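Local coordinates for 2-oxoadipate dioxygenase/decarboxylase (Pseudomonas putida, PDB 6W1G), which uses iron(II) and molecular oxygen to decarboxylate and hydroxylate 2-oxoadipate to D-2-hydroxyglutarate in a pathway of D-lysine catabolism, at residues Y31-V45 against L227-M241. Numbering follows the deposited sequence. Where two conformers were deposited one is given.
Sequences YGTLLELVSEINQQV and LTPRTLDIDAIQLGM
Asn42 reads the loop at Arg230-Leu232 with both ends of its amide, a compact example of one side chain fastening a turn to a helix. Its ND2 donates to Arg230 O (3.3 Å), which lies in the amide plane and is met on a lone pair. OD1 takes two donors: Leu232 N (2.8 Å), almost straight at 168° but from above the carbonyl plane, and Thr231 OG1 (3.2 Å). The same hydroxyl accepts from Asp233 N, closing an ST turn just before helix 234-240. A leucine in place of Asn42 would probably leave Leu232 N and Arg230 O without these mates and the Thr231 hydroxyl freer to turn. In the conformer given, Ile237 is a knob among Leu34, Leu37, Val38 and Ile41; with CG1 anti to the backbone N (chi1 -152°), its chain runs on to lay CD1 against Val38 CG2, though a second conformer leaves the closeness of this fit doubtful. Ile41 CD1 meets Ala236 CB (3.6 Å), while the Pro229 ring offers CG to Leu34 CD2 (3.7 Å). Helix 29-48 thus packs along edge strand 226-229, whose first residue, His226, is a metal ligand, and against helix 234-240; Ile295 of strand 288-298 and Phe269 of strand 264-275 adjoin the same apolar layer.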
ATOM      1  N   TYR A  31      -8.931   8.132 -13.501  1.00 12.94           N
ATOM      2  CA  TYR A  31      -8.860   7.914 -12.060  1.00 12.70           C
ATOM      3  C   TYR A  31     -10.086   8.488 -11.363  1.00 12.39           C
ATOM      4  O   TYR A  31     -10.636   7.877 -10.448  1.00 13.44           O
ATOM      5  CB  TYR A  31      -7.565   8.494 -11.513  1.00 13.41           C
ATOM      6  CG  TYR A  31      -7.511   8.570 -10.022  1.00 12.01           C
ATOM      7  CD1 TYR A  31      -7.213   7.463  -9.243  1.00 12.34           C
ATOM      8  CD2 TYR A  31      -7.707   9.777  -9.388  1.00 11.90           C
ATOM      9  CE1 TYR A  31      -7.092   7.587  -7.866  1.00 12.65           C
ATOM     10  CE2 TYR A  31      -7.611   9.913  -8.036  1.00 12.97           C
ATOM     11  CZ  TYR A  31      -7.292   8.816  -7.261  1.00 12.51           C
ATOM     12  OH  TYR A  31      -7.215   8.915  -5.884  1.00 14.19           O
ATOM     13  N   GLY A  32     -10.552   9.664 -11.780  1.00 13.92           N
ATOM     14  CA  GLY A  32     -11.803  10.164 -11.255  1.00 13.93           C
ATOM     15  C   GLY A  32     -12.986   9.254 -11.545  1.00 14.07           C
ATOM     16  O   GLY A  32     -13.856   9.052 -10.682  1.00 14.90           O
ATOM     17  N   THR A  33     -13.048   8.709 -12.770  1.00 14.44           N
ATOM     18  CA  THR A  33     -14.070   7.718 -13.095  1.00 15.30           C
ATOM     19  C   THR A  33     -13.981   6.524 -12.159  1.00 14.15           C
ATOM     20  O   THR A  33     -15.009   6.053 -11.655  1.00 15.40           O
ATOM     21  CB  THR A  33     -13.863   7.313 -14.546  1.00 16.50           C
ATOM     22  OG1 THR A  33     -13.866   8.494 -15.354  1.00 17.73           O
ATOM     23  CG2 THR A  33     -14.959   6.379 -14.984  1.00 18.38           C
ATOM     24  N   LEU A  34     -12.776   6.019 -11.936  1.00 13.51           N
ATOM     25  CA  LEU A  34     -12.616   4.917 -10.999  1.00 13.04           C
ATOM     26  C   LEU A  34     -13.122   5.269  -9.604  1.00 12.85           C
ATOM     27  O   LEU A  34     -13.792   4.464  -8.943  1.00 13.32           O
ATOM     28  CB  LEU A  34     -11.147   4.502 -10.932  1.00 13.24           C
ATOM     29  CG  LEU A  34     -10.847   3.367  -9.952  1.00 13.96           C
ATOM     30  CD1 LEU A  34     -11.483   2.072 -10.375  1.00 15.78           C
ATOM     31  CD2 LEU A  34      -9.351   3.212  -9.819  1.00 14.58           C
ATOM     32  N   LEU A  35     -12.791   6.453  -9.115  1.00 13.51           N
ATOM     33  CA  LEU A  35     -13.249   6.836  -7.788  1.00 13.74           C
ATOM     34  C   LEU A  35     -14.764   6.830  -7.672  1.00 14.33           C
ATOM     35  O   LEU A  35     -15.318   6.446  -6.628  1.00 14.01           O
ATOM     36  CB  LEU A  35     -12.734   8.202  -7.364  1.00 13.28           C
ATOM     37  CG  LEU A  35     -11.242   8.347  -7.151  1.00 14.76           C
ATOM     38  CD1 LEU A  35     -10.987   9.751  -6.639  1.00 16.19           C
ATOM     39  CD2 LEU A  35     -10.689   7.338  -6.269  1.00 17.44           C
ATOM     40  N   GLU A  36     -15.469   7.267  -8.726  1.00 14.80           N
ATOM     41  CA  GLU A  36     -16.933   7.237  -8.677  1.00 16.63           C
ATOM     42  C   GLU A  36     -17.439   5.804  -8.592  1.00 15.09           C
ATOM     43  O   GLU A  36     -18.370   5.505  -7.843  1.00 16.87           O
ATOM     44  CB  GLU A  36     -17.477   7.944  -9.922  1.00 20.69           C
ATOM     45  CG  GLU A  36     -17.225   9.438  -9.921  1.00 27.97           C
ATOM     46  CD  GLU A  36     -17.676  10.157 -11.182  1.00 38.23           C
ATOM     47  OE1 GLU A  36     -17.871   9.495 -12.222  1.00 40.61           O
ATOM     48  OE2 GLU A  36     -17.821  11.398 -11.123  1.00 42.30           O
ATOM     49  N   LEU A  37     -16.807   4.903  -9.329  1.00 15.63           N
ATOM     50  CA  LEU A  37     -17.198   3.500  -9.300  1.00 15.77           C
ATOM     51  C   LEU A  37     -16.911   2.884  -7.935  1.00 13.86           C
ATOM     52  O   LEU A  37     -17.721   2.136  -7.408  1.00 14.69           O
ATOM     53  CB  LEU A  37     -16.450   2.781 -10.401  1.00 16.85           C
ATOM     54  CG  LEU A  37     -16.837   1.333 -10.648  1.00 20.19           C
ATOM     55  CD1 LEU A  37     -18.319   1.199 -11.084  1.00 23.48           C
ATOM     56  CD2 LEU A  37     -15.914   0.790 -11.716  1.00 21.90           C
ATOM     57  N   VAL A  38     -15.775   3.226  -7.334  1.00 12.61           N
ATOM     58  CA  VAL A  38     -15.418   2.701  -6.015  1.00 12.54           C
ATOM     59  C   VAL A  38     -16.439   3.122  -4.978  1.00 12.21           C
ATOM     60  O   VAL A  38     -16.869   2.318  -4.138  1.00 12.99           O
ATOM     61  CB  VAL A  38     -14.001   3.144  -5.626  1.00 12.38           C
ATOM     62  CG1 VAL A  38     -13.716   2.828  -4.146  1.00 14.46           C
ATOM     63  CG2 VAL A  38     -12.954   2.471  -6.517  1.00 13.91           C
ATOM     64  N   SER A  39     -16.839   4.391  -5.016  1.00 13.52           N
ATOM     65  CA  SER A  39     -17.811   4.861  -4.041  1.00 15.35           C
ATOM     66  C   SER A  39     -19.124   4.094  -4.174  1.00 15.52           C
ATOM     67  O   SER A  39     -19.739   3.713  -3.176  1.00 16.30           O
ATOM     68  CB  SER A  39     -18.045   6.352  -4.231  1.00 19.49           C
ATOM     69  OG  SER A  39     -19.015   6.821  -3.322  1.00 26.64           O
ATOM     70  N   GLU A  40     -19.571   3.868  -5.409  1.00 17.34           N
ATOM     71  CA  GLU A  40     -20.820   3.142  -5.622  1.00 19.60           C
ATOM     72  C   GLU A  40     -20.714   1.700  -5.151  1.00 17.84           C
ATOM     73  O   GLU A  40     -21.619   1.189  -4.471  1.00 18.06           O
ATOM     74  CB  GLU A  40     -21.134   3.168  -7.116  1.00 24.50           C
ATOM     75  CG  GLU A  40     -22.436   2.533  -7.523  1.00 33.56           C
ATOM     76  CD  GLU A  40     -22.772   2.771  -8.995  1.00 41.79           C
ATOM     77  OE1 GLU A  40     -21.993   2.338  -9.869  1.00 43.50           O
ATOM     78  OE2 GLU A  40     -23.810   3.402  -9.274  1.00 47.93           O
ATOM     79  N   ILE A  41     -19.645   1.012  -5.529  1.00 15.67           N
ATOM     80  CA  ILE A  41     -19.454  -0.373  -5.091  1.00 16.00           C
ATOM     81  C   ILE A  41     -19.408  -0.485  -3.570  1.00 13.61           C
ATOM     82  O   ILE A  41     -20.015  -1.397  -2.974  1.00 15.06           O
ATOM     83  CB  ILE A  41     -18.212  -1.001  -5.731  1.00 16.89           C
ATOM     84  CG1 ILE A  41     -18.432  -1.240  -7.223  1.00 26.07           C
ATOM     85  CG2 ILE A  41     -17.751  -2.278  -5.032  1.00 17.77           C
ATOM     86  CD1 ILE A  41     -19.470  -2.260  -7.550  1.00 32.05           C
ATOM     87  N   ASN A  42     -18.671   0.422  -2.909  1.00 14.03           N
ATOM     88  CA  ASN A  42     -18.505   0.330  -1.463  1.00 13.52           C
ATOM     89  C   ASN A  42     -19.832   0.560  -0.763  1.00 14.23           C
ATOM     90  O   ASN A  42     -20.161  -0.136   0.192  1.00 15.06           O
ATOM     91  CB  ASN A  42     -17.497   1.366  -1.017  1.00 13.23           C
ATOM     92  CG  ASN A  42     -16.064   0.993  -1.400  1.00 12.79           C
ATOM     93  OD1 ASN A  42     -15.820  -0.056  -2.006  1.00 14.22           O
ATOM     94  ND2 ASN A  42     -15.120   1.830  -1.027  1.00 13.71           N
ATOM     95  N   GLN A  43     -20.628   1.490  -1.279  1.00 16.23           N
ATOM     96  CA  GLN A  43     -21.936   1.727  -0.695  1.00 17.66           C
ATOM     97  C   GLN A  43     -22.834   0.514  -0.845  1.00 17.51           C
ATOM     98  O   GLN A  43     -23.582   0.169   0.077  1.00 17.77           O
ATOM     99  CB  GLN A  43     -22.564   2.923  -1.397  1.00 21.54           C
ATOM    100  CG  GLN A  43     -22.115   4.277  -0.875  1.00 31.48           C
ATOM    101  CD  GLN A  43     -23.158   5.387  -1.021  1.00 40.78           C
ATOM    102  OE1 GLN A  43     -24.214   5.217  -1.641  1.00 42.84           O
ATOM    103  NE2 GLN A  43     -22.852   6.545  -0.440  1.00 43.67           N
ATOM    104  N   GLN A  44     -22.800  -0.135  -2.008  1.00 17.15           N
ATOM    105  CA  GLN A  44     -23.587  -1.343  -2.221  1.00 17.80           C
ATOM    106  C   GLN A  44     -23.177  -2.443  -1.252  1.00 16.32           C
ATOM    107  O   GLN A  44     -24.031  -3.116  -0.681  1.00 17.13           O
ATOM    108  CB  GLN A  44     -23.401  -1.805  -3.657  1.00 20.45           C
ATOM    109  CG  GLN A  44     -24.136  -3.099  -4.053  1.00 25.78           C
ATOM    110  CD  GLN A  44     -24.099  -3.355  -5.552  1.00 29.53           C
ATOM    111  OE1 GLN A  44     -25.130  -3.630  -6.176  1.00 33.91           O
ATOM    112  NE2 GLN A  44     -22.906  -3.279  -6.136  1.00 32.60           N
ATOM    113  N   VAL A  45     -21.874  -2.654  -1.053  1.00 14.73           N
ATOM    114  CA  VAL A  45     -21.453  -3.710  -0.142  1.00 15.43           C
ATOM    115  C   VAL A  45     -21.973  -3.428   1.259  1.00 15.93           C
ATOM    116  O   VAL A  45     -22.494  -4.318   1.938  1.00 16.27           O
ATOM    117  CB  VAL A  45     -19.918  -3.836  -0.129  1.00 13.84           C
ATOM    118  CG1 VAL A  45     -19.499  -4.667   1.059  1.00 15.95           C
ATOM    119  CG2 VAL A  45     -19.387  -4.409  -1.456  1.00 14.06           C
ATOM    120  N   LEU A 227      -2.001   5.679  -8.321  1.00 11.57           N
ATOM    121  CA  LEU A 227      -2.660   6.012  -7.074  1.00 10.90           C
ATOM    122  C   LEU A 227      -3.879   5.108  -6.976  1.00 11.58           C
ATOM    123  O   LEU A 227      -4.744   5.169  -7.855  1.00 14.00           O
ATOM    124  CB  LEU A 227      -3.080   7.458  -7.128  1.00 12.84           C
ATOM    125  CG  LEU A 227      -3.299   8.218  -5.927  1.00 14.83           C
ATOM    126  CD1 LEU A 227      -2.500   8.104  -4.780  1.00 15.36           C
ATOM    127  CD2 LEU A 227      -3.789   9.578  -6.131  1.00 15.05           C
ATOM    128  N   THR A 228      -3.930   4.295  -5.931  1.00 10.81           N
ATOM    129  CA  THR A 228      -4.864   3.166  -5.850  1.00 10.74           C
ATOM    130  C   THR A 228      -5.854   3.398  -4.732  1.00 10.25           C
ATOM    131  O   THR A 228      -5.446   3.478  -3.555  1.00 11.31           O
ATOM    132  CB  THR A 228      -4.085   1.877  -5.573  1.00 11.08           C
ATOM    133  OG1 THR A 228      -3.139   1.733  -6.628  1.00 11.82           O
ATOM    134  CG2 THR A 228      -5.016   0.694  -5.500  1.00 12.02           C
ATOM    135  N   PRO A 229      -7.141   3.494  -5.063  1.00 10.24           N
ATOM    136  CA  PRO A 229      -8.178   3.548  -4.031  1.00 10.69           C
ATOM    137  C   PRO A 229      -8.507   2.154  -3.541  1.00 10.57           C
ATOM    138  O   PRO A 229      -8.196   1.148  -4.178  1.00 11.75           O
ATOM    139  CB  PRO A 229      -9.375   4.167  -4.755  1.00 12.13           C
ATOM    140  CG  PRO A 229      -9.223   3.724  -6.143  1.00 13.64           C
ATOM    141  CD  PRO A 229      -7.736   3.567  -6.423  1.00 11.66           C
ATOM    142  N   ARG A 230      -9.176   2.111  -2.393  1.00 11.02           N
ATOM    143  CA  ARG A 230      -9.579   0.878  -1.745  1.00 10.16           C
ATOM    144  C   ARG A 230     -11.063   0.602  -1.975  1.00 10.55           C
ATOM    145  O   ARG A 230     -11.922   1.425  -1.645  1.00 11.80           O
ATOM    146  CB  ARG A 230      -9.318   0.942  -0.235  1.00 11.08           C
ATOM    147  CG  ARG A 230      -9.776  -0.296   0.495  1.00 11.33           C
ATOM    148  CD  ARG A 230      -9.517  -0.194   1.991  1.00 10.72           C
ATOM    149  NE  ARG A 230     -10.070  -1.331   2.676  1.00 11.37           N
ATOM    150  CZ  ARG A 230     -10.137  -1.487   4.001  1.00 11.51           C
ATOM    151  NH1 ARG A 230      -9.680  -0.539   4.820  1.00 11.15           N
ATOM    152  NH2 ARG A 230     -10.662  -2.580   4.512  1.00 15.21           N
ATOM    153  N   THR A 231     -11.352  -0.555  -2.569  1.00 10.12           N
ATOM    154  CA  THR A 231     -12.718  -1.024  -2.676  1.00 10.82           C
ATOM    155  C   THR A 231     -12.970  -2.161  -1.705  1.00 10.67           C
ATOM    156  O   THR A 231     -12.083  -2.935  -1.380  1.00 11.18           O
ATOM    157  CB  THR A 231     -13.055  -1.467  -4.114  1.00 12.82           C
ATOM    158  OG1 THR A 231     -14.435  -1.828  -4.220  1.00 14.85           O
ATOM    159  CG2 THR A 231     -12.246  -2.636  -4.596  1.00 14.58           C
ATOM    160  N   LEU A 232     -14.243  -2.283  -1.312  1.00 11.23           N
ATOM    161  CA  LEU A 232     -14.683  -3.421  -0.509  1.00 11.75           C
ATOM    162  C   LEU A 232     -14.964  -4.674  -1.344  1.00 12.13           C
ATOM    163  O   LEU A 232     -15.180  -5.730  -0.788  1.00 13.11           O
ATOM    164  CB  LEU A 232     -15.947  -3.050   0.272  1.00 11.76           C
ATOM    165  CG  LEU A 232     -15.756  -1.921   1.274  1.00 10.80           C
ATOM    166  CD1 LEU A 232     -17.083  -1.604   1.971  1.00 12.04           C
ATOM    167  CD2 LEU A 232     -14.668  -2.224   2.290  1.00 12.06           C
ATOM    168  N   ASP A 233     -14.985  -4.597  -2.679  1.00 12.90           N
ATOM    169  CA  ASP A 233     -15.310  -5.790  -3.482  1.00 12.80           C
ATOM    170  C   ASP A 233     -14.682  -5.665  -4.867  1.00 13.62           C
ATOM    171  O   ASP A 233     -15.252  -5.051  -5.764  1.00 13.51           O
ATOM    172  CB  ASP A 233     -16.825  -5.992  -3.573  1.00 14.52           C
ATOM    173  CG  ASP A 233     -17.181  -7.299  -4.241  1.00 15.69           C
ATOM    174  OD1 ASP A 233     -16.329  -7.921  -4.914  1.00 14.91           O
ATOM    175  OD2 ASP A 233     -18.362  -7.736  -4.126  1.00 17.44           O
ATOM    176  N   ILE A 234     -13.492  -6.245  -5.031  1.00 12.80           N
ATOM    177  CA  ILE A 234     -12.792  -6.118  -6.300  1.00 13.31           C
ATOM    178  C   ILE A 234     -13.489  -6.907  -7.395  1.00 13.79           C
ATOM    179  O   ILE A 234     -13.376  -6.563  -8.571  1.00 15.07           O
ATOM    180  CB  ILE A 234     -11.310  -6.505  -6.136  1.00 13.54           C
ATOM    181  CG1 ILE A 234     -10.482  -5.943  -7.296  1.00 13.74           C
ATOM    182  CG2 ILE A 234     -11.141  -7.997  -6.073  1.00 15.37           C
ATOM    183  CD1 ILE A 234      -9.030  -6.075  -7.079  1.00 15.69           C
ATOM    184  N   ASP A 235     -14.207  -7.981  -7.050  1.00 14.20           N
ATOM    185  CA  ASP A 235     -14.923  -8.689  -8.106  1.00 14.26           C
ATOM    186  C   ASP A 235     -16.015  -7.808  -8.686  1.00 14.45           C
ATOM    187  O   ASP A 235     -16.226  -7.761  -9.900  1.00 14.49           O
ATOM    188  CB  ASP A 235     -15.565  -9.956  -7.556  1.00 15.77           C
ATOM    189  CG  ASP A 235     -14.556 -11.004  -7.094  1.00 17.82           C
ATOM    190  OD1 ASP A 235     -13.522 -11.154  -7.732  1.00 19.64           O
ATOM    191  OD2 ASP A 235     -14.813 -11.691  -6.090  1.00 22.38           O
ATOM    192  N   ALA A 236     -16.731  -7.112  -7.820  1.00 14.53           N
ATOM    193  CA  ALA A 236     -17.780  -6.211  -8.247  1.00 15.39           C
ATOM    194  C   ALA A 236     -17.214  -5.066  -9.061  1.00 15.02           C
ATOM    195  O   ALA A 236     -17.810  -4.657 -10.066  1.00 16.67           O
ATOM    196  CB  ALA A 236     -18.574  -5.707  -7.052  1.00 15.47           C
ATOM    197  N   ILE A 237     -16.079  -4.510  -8.650  1.00 15.15           N
ATOM    198  CA  ILE A 237     -15.583  -3.395  -9.433  0.55 15.24           C
ATOM    199  C   ILE A 237     -15.157  -3.882 -10.821  1.00 14.75           C
ATOM    200  O   ILE A 237     -15.339  -3.171 -11.800  1.00 14.56           O
ATOM    201  CB  ILE A 237     -14.502  -2.606  -8.671  0.55 15.45           C
ATOM    202  CG1 ILE A 237     -14.547  -1.183  -9.180  0.55 17.11           C
ATOM    203  CG2 ILE A 237     -13.209  -3.316  -8.772  0.55 14.41           C
ATOM    204  CD1 ILE A 237     -13.953  -0.242  -8.238  0.55 15.70           C
ATOM    205  N   GLN A 238     -14.559  -5.076 -10.919  1.00 14.22           N
ATOM    206  CA  GLN A 238     -14.150  -5.602 -12.225  0.60 15.83           C
ATOM    207  C   GLN A 238     -15.342  -5.736 -13.161  1.00 15.12           C
ATOM    208  O   GLN A 238     -15.195  -5.513 -14.362  1.00 17.12           O
ATOM    209  CB  GLN A 238     -13.451  -6.950 -12.090  0.60 19.45           C
ATOM    210  CG  GLN A 238     -12.012  -6.858 -11.690  0.60 19.80           C
ATOM    211  CD  GLN A 238     -11.305  -8.180 -11.840  0.60 23.70           C
ATOM    212  OE1 GLN A 238     -11.603  -9.140 -11.135  0.60 28.84           O
ATOM    213  NE2 GLN A 238     -10.383  -8.249 -12.782  0.60 23.34           N
ATOM    214  N   LEU A 239     -16.514  -6.073 -12.624  1.00 14.78           N
ATOM    215  CA  LEU A 239     -17.707  -6.186 -13.433  1.00 15.42           C
ATOM    216  C   LEU A 239     -18.217  -4.829 -13.913  1.00 16.88           C
ATOM    217  O   LEU A 239     -18.945  -4.762 -14.906  1.00 17.44           O
ATOM    218  CB  LEU A 239     -18.857  -6.883 -12.723  1.00 17.95           C
ATOM    219  CG  LEU A 239     -18.776  -8.373 -12.660  1.00 19.55           C
ATOM    220  CD1 LEU A 239     -19.924  -8.901 -11.773  1.00 19.60           C
ATOM    221  CD2 LEU A 239     -18.890  -9.000 -14.041  1.00 17.46           C
ATOM    222  N   GLY A 240     -17.922  -3.762 -13.194  1.00 17.93           N
ATOM    223  CA  GLY A 240     -18.312  -2.426 -13.616  1.00 21.12           C
ATOM    224  C   GLY A 240     -17.304  -1.653 -14.467  1.00 22.70           C
ATOM    225  O   GLY A 240     -17.725  -0.685 -15.128  1.00 25.32           O
ATOM    226  N   MET A 241     -16.018  -2.112 -14.540  1.00 21.79           N
ATOM    227  CA  MET A 241     -14.888  -1.387 -15.165  1.00 21.30           C
ATOM    228  C   MET A 241     -14.829  -1.383 -16.713  1.00 20.81           C
ATOM    229  O   MET A 241     -14.512  -0.323 -17.308  1.00 22.64           O
ATOM    230  CB  MET A 241     -13.547  -1.879 -14.631  1.00 22.39           C
ATOM    231  CG  MET A 241     -13.161  -1.307 -13.297  1.00 21.77           C
ATOM    232  SD  MET A 241     -11.845  -2.100 -12.409  1.00 24.23           S
ATOM    233  CE  MET A 241     -10.447  -1.356 -13.178  1.00 24.62           C
TER